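Local coordinates for protein ATP phosphoribosyltransferase regulatory subunit (Thermotoga maritima, PDB 1USY) that is probably required for the first step of histidine biosynthesis and may allow feedback regulation of ATP phosphoribosyltransferase by histidine, at residues B[230-242]-B[248-260]. Numbering follows the deposited sequence.
Sequences TIEEYCGLIFTIY and RLVAAGGEYTVNG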
ATOM      1  N   THR B 230      17.055  17.282  23.333  1.00 34.11           N
ATOM      2  CA  THR B 230      15.761  17.553  23.940  1.00 31.25           C
ATOM      3  C   THR B 230      15.297  19.005  23.684  1.00 36.38           C
ATOM      4  O   THR B 230      14.197  19.386  24.102  1.00 34.26           O
ATOM      5  CB  THR B 230      15.851  17.348  25.426  1.00 28.65           C
ATOM      6  OG1 THR B 230      16.977  18.092  25.890  1.00 28.47           O
ATOM      7  CG2 THR B 230      16.185  15.899  25.768  1.00 23.10           C
ATOM      8  N   ILE B 231      16.132  19.805  23.008  1.00 40.02           N
ATOM      9  CA  ILE B 231      15.869  21.240  22.794  1.00 43.60           C
ATOM     10  C   ILE B 231      14.672  21.504  21.884  1.00 44.21           C
ATOM     11  O   ILE B 231      13.772  22.280  22.219  1.00 47.93           O
ATOM     12  CB  ILE B 231      17.142  21.968  22.265  1.00 43.99           C
ATOM     13  CG1 ILE B 231      17.632  22.988  23.286  1.00 45.38           C
ATOM     14  CG2 ILE B 231      16.902  22.625  20.900  1.00 42.38           C
ATOM     15  CD1 ILE B 231      18.101  24.324  22.654  1.00 54.80           C
ATOM     16  N   GLU B 232      14.655  20.838  20.743  1.00 46.30           N
ATOM     17  CA  GLU B 232      13.624  21.077  19.749  1.00 50.98           C
ATOM     18  C   GLU B 232      12.349  20.282  20.072  1.00 48.78           C
ATOM     19  O   GLU B 232      11.455  20.177  19.233  1.00 49.78           O
ATOM     20  CB  GLU B 232      14.159  20.757  18.340  1.00 54.93           C
ATOM     21  CG  GLU B 232      15.567  20.148  18.311  1.00 62.25           C
ATOM     22  CD  GLU B 232      15.570  18.618  18.286  1.00 67.79           C
ATOM     23  OE1 GLU B 232      16.660  18.010  18.136  1.00 69.49           O
ATOM     24  OE2 GLU B 232      14.475  18.012  18.414  1.00 73.54           O
ATOM     25  N   GLU B 233      12.270  19.729  21.283  1.00 46.02           N
ATOM     26  CA  GLU B 233      11.119  18.926  21.675  1.00 45.03           C
ATOM     27  C   GLU B 233      10.607  19.170  23.099  1.00 42.92           C
ATOM     28  O   GLU B 233       9.449  18.896  23.406  1.00 46.56           O
ATOM     29  CB  GLU B 233      11.386  17.433  21.435  1.00 46.78           C
ATOM     30  CG  GLU B 233      12.362  16.752  22.378  1.00 50.69           C
ATOM     31  CD  GLU B 233      13.146  15.585  21.740  1.00 53.71           C
ATOM     32  OE1 GLU B 233      13.990  14.982  22.452  1.00 54.11           O
ATOM     33  OE2 GLU B 233      12.952  15.267  20.537  1.00 52.66           O
ATOM     34  N   TYR B 234      11.465  19.678  23.964  1.00 35.11           N
ATOM     35  CA  TYR B 234      11.075  19.931  25.342  1.00 29.13           C
ATOM     36  C   TYR B 234      11.328  21.400  25.682  1.00 24.13           C
ATOM     37  O   TYR B 234      12.029  22.097  24.948  1.00 18.88           O
ATOM     38  CB  TYR B 234      11.858  19.032  26.290  1.00 25.09           C
ATOM     39  CG  TYR B 234      11.299  17.658  26.492  1.00 25.56           C
ATOM     40  CD1 TYR B 234      10.157  17.458  27.269  1.00 25.75           C
ATOM     41  CD2 TYR B 234      11.941  16.537  25.939  1.00 30.18           C
ATOM     42  CE1 TYR B 234       9.636  16.186  27.462  1.00 30.69           C
ATOM     43  CE2 TYR B 234      11.439  15.248  26.133  1.00 30.47           C
ATOM     44  CZ  TYR B 234      10.283  15.078  26.899  1.00 32.78           C
ATOM     45  OH  TYR B 234       9.776  13.809  27.119  1.00 32.65           O
ATOM     46  N   CYS B 235      10.729  21.866  26.774  1.00 22.72           N
ATOM     47  CA  CYS B 235      10.871  23.263  27.177  1.00 21.44           C
ATOM     48  C   CYS B 235      10.726  23.484  28.695  1.00 20.78           C
ATOM     49  O   CYS B 235       9.642  23.774  29.220  1.00 19.10           O
ATOM     50  CB  CYS B 235       9.890  24.132  26.425  1.00 18.06           C
ATOM     51  SG  CYS B 235      10.448  25.821  26.523  1.00 26.46           S
ATOM     52  N   GLY B 236      11.841  23.339  29.395  1.00 19.94           N
ATOM     53  CA  GLY B 236      11.840  23.379  30.847  1.00 18.94           C
ATOM     54  C   GLY B 236      12.496  22.120  31.337  1.00 18.29           C
ATOM     55  O   GLY B 236      13.354  21.562  30.635  1.00 16.62           O
ATOM     56  N   LEU B 237      12.119  21.648  32.520  1.00 21.73           N
ATOM     57  CA  LEU B 237      12.848  20.509  33.034  1.00 24.86           C
ATOM     58  C   LEU B 237      12.555  19.157  32.399  1.00 23.95           C
ATOM     59  O   LEU B 237      11.465  18.857  31.978  1.00 27.16           O
ATOM     60  CB  LEU B 237      12.964  20.469  34.561  1.00 29.12           C
ATOM     61  CG  LEU B 237      11.754  20.468  35.448  1.00 40.38           C
ATOM     62  CD1 LEU B 237      11.960  19.397  36.541  1.00 41.02           C
ATOM     63  CD2 LEU B 237      11.533  21.860  36.049  1.00 34.40           C
ATOM     64  N   ILE B 238      13.593  18.351  32.350  1.00 26.05           N
ATOM     65  CA  ILE B 238      13.599  17.109  31.627  1.00 26.03           C
ATOM     66  C   ILE B 238      14.122  16.033  32.585  1.00 26.59           C
ATOM     67  O   ILE B 238      14.956  16.304  33.442  1.00 29.26           O
ATOM     68  CB  ILE B 238      14.526  17.330  30.394  1.00 27.28           C
ATOM     69  CG1 ILE B 238      13.689  17.889  29.242  1.00 26.06           C
ATOM     70  CG2 ILE B 238      15.328  16.097  30.008  1.00 26.95           C
ATOM     71  CD1 ILE B 238      14.214  19.187  28.723  1.00 29.48           C
ATOM     72  N   PHE B 239      13.620  14.820  32.462  1.00 24.31           N
ATOM     73  CA  PHE B 239      14.111  13.755  33.314  1.00 26.41           C
ATOM     74  C   PHE B 239      14.238  12.426  32.534  1.00 26.56           C
ATOM     75  O   PHE B 239      13.451  12.149  31.633  1.00 26.32           O
ATOM     76  CB  PHE B 239      13.223  13.599  34.553  1.00 19.40           C
ATOM     77  CG  PHE B 239      11.922  12.891  34.265  1.00 30.88           C
ATOM     78  CD1 PHE B 239      11.829  11.507  34.367  1.00 30.15           C
ATOM     79  CD2 PHE B 239      10.814  13.593  33.871  1.00 25.44           C
ATOM     80  CE1 PHE B 239      10.659  10.859  34.112  1.00 32.98           C
ATOM     81  CE2 PHE B 239       9.658  12.946  33.619  1.00 30.56           C
ATOM     82  CZ  PHE B 239       9.569  11.578  33.747  1.00 31.91           C
ATOM     83  N   THR B 240      15.266  11.649  32.870  1.00 21.86           N
ATOM     84  CA  THR B 240      15.398  10.275  32.421  1.00 26.43           C
ATOM     85  C   THR B 240      15.594   9.361  33.636  1.00 22.49           C
ATOM     86  O   THR B 240      16.065   9.812  34.688  1.00 27.96           O
ATOM     87  CB  THR B 240      16.573  10.174  31.435  1.00 30.30           C
ATOM     88  OG1 THR B 240      17.733  10.803  32.007  1.00 35.77           O
ATOM     89  CG2 THR B 240      16.290  11.030  30.179  1.00 27.92           C
ATOM     90  N   ILE B 241      15.187   8.096  33.537  1.00 21.98           N
ATOM     91  CA  ILE B 241      15.364   7.164  34.679  1.00 19.06           C
ATOM     92  C   ILE B 241      16.058   5.896  34.219  1.00 19.87           C
ATOM     93  O   ILE B 241      15.663   5.305  33.182  1.00 17.20           O
ATOM     94  CB  ILE B 241      14.029   6.820  35.385  1.00 15.56           C
ATOM     95  CG1 ILE B 241      13.288   8.061  35.829  1.00 14.77           C
ATOM     96  CG2 ILE B 241      14.273   6.042  36.644  1.00 15.12           C
ATOM     97  CD1 ILE B 241      12.083   7.729  36.712  1.00 18.46           C
ATOM     98  N   TYR B 242      17.108   5.511  34.953  1.00 14.12           N
ATOM     99  CA  TYR B 242      17.870   4.305  34.623  1.00 15.93           C
ATOM    100  C   TYR B 242      17.777   3.257  35.754  1.00 20.62           C
ATOM    101  O   TYR B 242      17.768   3.577  36.973  1.00 18.60           O
ATOM    102  CB  TYR B 242      19.337   4.614  34.284  1.00 13.47           C
ATOM    103  CG  TYR B 242      19.555   5.736  33.295  1.00 23.32           C
ATOM    104  CD1 TYR B 242      19.449   7.074  33.697  1.00 16.88           C
ATOM    105  CD2 TYR B 242      19.865   5.484  31.958  1.00 24.67           C
ATOM    106  CE1 TYR B 242      19.654   8.097  32.827  1.00 20.64           C
ATOM    107  CE2 TYR B 242      20.056   6.571  31.040  1.00 22.27           C
ATOM    108  CZ  TYR B 242      19.936   7.864  31.495  1.00 23.45           C
ATOM    109  OH  TYR B 242      20.105   8.977  30.657  1.00 32.96           O
ATOM    110  N   ARG B 248      19.320  -0.508  31.999  1.00 27.42           N
ATOM    111  CA  ARG B 248      18.539   0.146  30.949  1.00 29.97           C
ATOM    112  C   ARG B 248      17.870   1.446  31.384  1.00 30.13           C
ATOM    113  O   ARG B 248      17.660   1.658  32.579  1.00 31.49           O
ATOM    114  CB  ARG B 248      17.489  -0.770  30.305  1.00 36.69           C
ATOM    115  CG  ARG B 248      17.373  -2.190  30.792  1.00 49.49           C
ATOM    116  CD  ARG B 248      16.141  -2.924  30.240  1.00 62.08           C
ATOM    117  NE  ARG B 248      16.078  -2.913  28.770  1.00 65.39           N
ATOM    118  CZ  ARG B 248      15.705  -3.947  28.015  1.00 66.70           C
ATOM    119  NH1 ARG B 248      15.345  -5.105  28.568  1.00 67.57           N
ATOM    120  NH2 ARG B 248      15.692  -3.823  26.697  1.00 67.50           N
ATOM    121  N   LEU B 249      17.570   2.299  30.384  1.00 24.97           N
ATOM    122  CA  LEU B 249      16.764   3.499  30.514  1.00 25.99           C
ATOM    123  C   LEU B 249      15.343   3.032  30.664  1.00 28.19           C
ATOM    124  O   LEU B 249      14.851   2.266  29.847  1.00 32.15           O
ATOM    125  CB  LEU B 249      16.850   4.309  29.229  1.00 28.13           C
ATOM    126  CG  LEU B 249      16.609   5.826  29.166  1.00 34.08           C
ATOM    127  CD1 LEU B 249      16.701   6.316  27.708  1.00 40.32           C
ATOM    128  CD2 LEU B 249      15.291   6.250  29.716  1.00 39.13           C
ATOM    129  N   VAL B 250      14.657   3.536  31.671  1.00 29.25           N
ATOM    130  CA  VAL B 250      13.426   2.905  32.140  1.00 28.70           C
ATOM    131  C   VAL B 250      12.229   3.877  32.116  1.00 24.27           C
ATOM    132  O   VAL B 250      11.089   3.460  32.119  1.00 20.77           O
ATOM    133  CB  VAL B 250      13.744   2.294  33.520  1.00 28.75           C
ATOM    134  CG1 VAL B 250      12.679   2.541  34.538  1.00 31.53           C
ATOM    135  CG2 VAL B 250      14.082   0.828  33.346  1.00 24.96           C
ATOM    136  N   ALA B 251      12.508   5.169  32.026  1.00 18.11           N
ATOM    137  CA  ALA B 251      11.479   6.189  32.103  1.00 19.26           C
ATOM    138  C   ALA B 251      12.060   7.484  31.547  1.00 16.36           C
ATOM    139  O   ALA B 251      13.267   7.652  31.537  1.00 23.30           O
ATOM    140  CB  ALA B 251      11.044   6.355  33.558  1.00 13.70           C
ATOM    141  N   ALA B 252      11.217   8.371  31.035  1.00 21.81           N
ATOM    142  CA  ALA B 252      11.645   9.668  30.471  1.00 20.00           C
ATOM    143  C   ALA B 252      10.411  10.510  30.361  1.00 25.43           C
ATOM    144  O   ALA B 252       9.337   9.968  30.046  1.00 27.75           O
ATOM    145  CB  ALA B 252      12.281   9.533  29.098  1.00 24.81           C
ATOM    146  N   GLY B 253      10.576  11.812  30.633  1.00 19.23           N
ATOM    147  CA  GLY B 253       9.513  12.778  30.578  1.00 22.69           C
ATOM    148  C   GLY B 253      10.015  14.201  30.571  1.00 22.15           C
ATOM    149  O   GLY B 253      11.185  14.417  30.313  1.00 21.78           O
ATOM    150  N   GLY B 254       9.127  15.171  30.796  1.00 16.59           N
ATOM    151  CA  GLY B 254       9.552  16.557  30.847  1.00 12.36           C
ATOM    152  C   GLY B 254       8.518  17.613  30.567  1.00 16.15           C
ATOM    153  O   GLY B 254       7.411  17.329  30.166  1.00 16.13           O
ATOM    154  N   GLU B 255       8.899  18.861  30.804  1.00 21.12           N
ATOM    155  CA  GLU B 255       8.082  20.010  30.450  1.00 15.76           C
ATOM    156  C   GLU B 255       8.236  20.351  28.961  1.00 20.99           C
ATOM    157  O   GLU B 255       9.321  20.203  28.380  1.00 18.21           O
ATOM    158  CB  GLU B 255       8.479  21.194  31.312  1.00 17.54           C
ATOM    159  CG  GLU B 255       8.122  21.002  32.780  1.00 24.05           C
ATOM    160  CD  GLU B 255       8.626  22.123  33.700  1.00 25.04           C
ATOM    161  OE1 GLU B 255       8.067  22.276  34.801  1.00 25.12           O
ATOM    162  OE2 GLU B 255       9.593  22.831  33.353  1.00 21.80           O
ATOM    163  N   TYR B 256       7.140  20.815  28.356  1.00 21.38           N
ATOM    164  CA  TYR B 256       7.099  21.157  26.936  1.00 22.53           C
ATOM    165  C   TYR B 256       6.106  22.263  26.682  1.00 24.57           C
ATOM    166  O   TYR B 256       5.195  22.498  27.481  1.00 25.96           O
ATOM    167  CB  TYR B 256       6.720  19.946  26.084  1.00 18.60           C
ATOM    168  CG  TYR B 256       5.448  19.253  26.536  1.00 22.94           C
ATOM    169  CD1 TYR B 256       4.212  19.608  25.990  1.00 21.38           C
ATOM    170  CD2 TYR B 256       5.477  18.245  27.517  1.00 18.49           C
ATOM    171  CE1 TYR B 256       3.032  18.978  26.402  1.00 24.42           C
ATOM    172  CE2 TYR B 256       4.297  17.618  27.942  1.00 24.85           C
ATOM    173  CZ  TYR B 256       3.078  17.996  27.367  1.00 24.90           C
ATOM    174  OH  TYR B 256       1.906  17.395  27.731  1.00 24.69           O
ATOM    175  N   THR B 257       6.286  22.922  25.542  1.00 29.89           N
ATOM    176  CA  THR B 257       5.375  23.953  25.051  1.00 32.92           C
ATOM    177  C   THR B 257       4.826  23.594  23.665  1.00 35.68           C
ATOM    178  O   THR B 257       5.597  23.271  22.752  1.00 36.63           O
ATOM    179  CB  THR B 257       6.122  25.293  24.994  1.00 31.15           C
ATOM    180  OG1 THR B 257       6.483  25.665  26.322  1.00 37.58           O
ATOM    181  CG2 THR B 257       5.204  26.413  24.577  1.00 34.12           C
ATOM    182  N   VAL B 258       3.503  23.646  23.500  1.00 39.04           N
ATOM    183  CA  VAL B 258       2.902  23.540  22.153  1.00 40.82           C
ATOM    184  C   VAL B 258       2.010  24.735  21.896  1.00 42.95           C
ATOM    185  O   VAL B 258       0.848  24.754  22.296  1.00 42.65           O
ATOM    186  CB  VAL B 258       2.104  22.207  21.888  1.00 41.43           C
ATOM    187  CG1 VAL B 258       1.816  22.033  20.385  1.00 34.50           C
ATOM    188  CG2 VAL B 258       2.836  20.978  22.435  1.00 37.99           C
ATOM    189  N   ASN B 259       2.571  25.730  21.212  1.00 48.22           N
ATOM    190  CA  ASN B 259       1.878  26.990  20.916  1.00 48.04           C
ATOM    191  C   ASN B 259       1.300  27.715  22.146  1.00 45.40           C
ATOM    192  O   ASN B 259       0.085  27.669  22.390  1.00 47.15           O
ATOM    193  CB  ASN B 259       0.784  26.752  19.860  1.00 54.30           C
ATOM    194  CG  ASN B 259       1.335  26.144  18.584  1.00 58.64           C
ATOM    195  OD1 ASN B 259       1.848  26.854  17.706  1.00 61.14           O
ATOM    196  ND2 ASN B 259       1.250  24.825  18.481  1.00 57.40           N
ATOM    197  N   GLY B 260       2.174  28.376  22.909  1.00 41.28           N
ATOM    198  CA  GLY B 260       1.784  29.112  24.111  1.00 46.21           C
ATOM    199  C   GLY B 260       1.111  28.243  25.164  1.00 47.87           C
ATOM    200  O   GLY B 260       0.524  28.747  26.139  1.00 49.29           O
TER
HETATM  201  O   HOH W   1       8.475  21.826  23.953  1.00 21.19           O
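Phe239 lays its ring over the backbone of Gly253, whose N sits over one ring face, nearer the ring's margin than its centre. A chi1 of 77° sets the Phe239 ring between its own N and C atoms and turns it across the neighbouring strand. Tyr234 approaches the glycine pair from the loop before strand 237-242: Glu255 O lies at its ring edge, and Tyr234 CE1 reaches Gly254 CA at 3.4 Å. Both rings thus lie against the backbone of Gly253 and Gly254, which have no side chains. Beside them the carboxylate of Glu255, on an outstretched side chain, reaches back over Gly236, and OE2 accepts Leu237 N at 2.9 Å from above the carboxylate plane; OE1 is hydrogen-bonded to Ser106 OG. The same residue pairs through its backbone, Glu255 N giving to Leu237 O (2.8 Å) and Glu255 O taking Cys235 N (2.7 Å). Farther along, Ile241 packs CB on Ala251 CB at 3.5 Å, on the face that carries Phe239. A classic beta bulge sets Val250 and Ala251 together opposite Ile241, whose O receives Val250 N and, weakly, Ala251 N. On the other face Tyr242 CE2 meets Leu249 CG at 4.0 Å, while the Tyr242 hydroxyl is hydrogen-bonded to Glu128. This antiparallel hairpin lies in the central sheet of a class II synthetase-like domain, between strands 125-131 and 262-269, with helix 103-120 packed on Phe239 and Ala251.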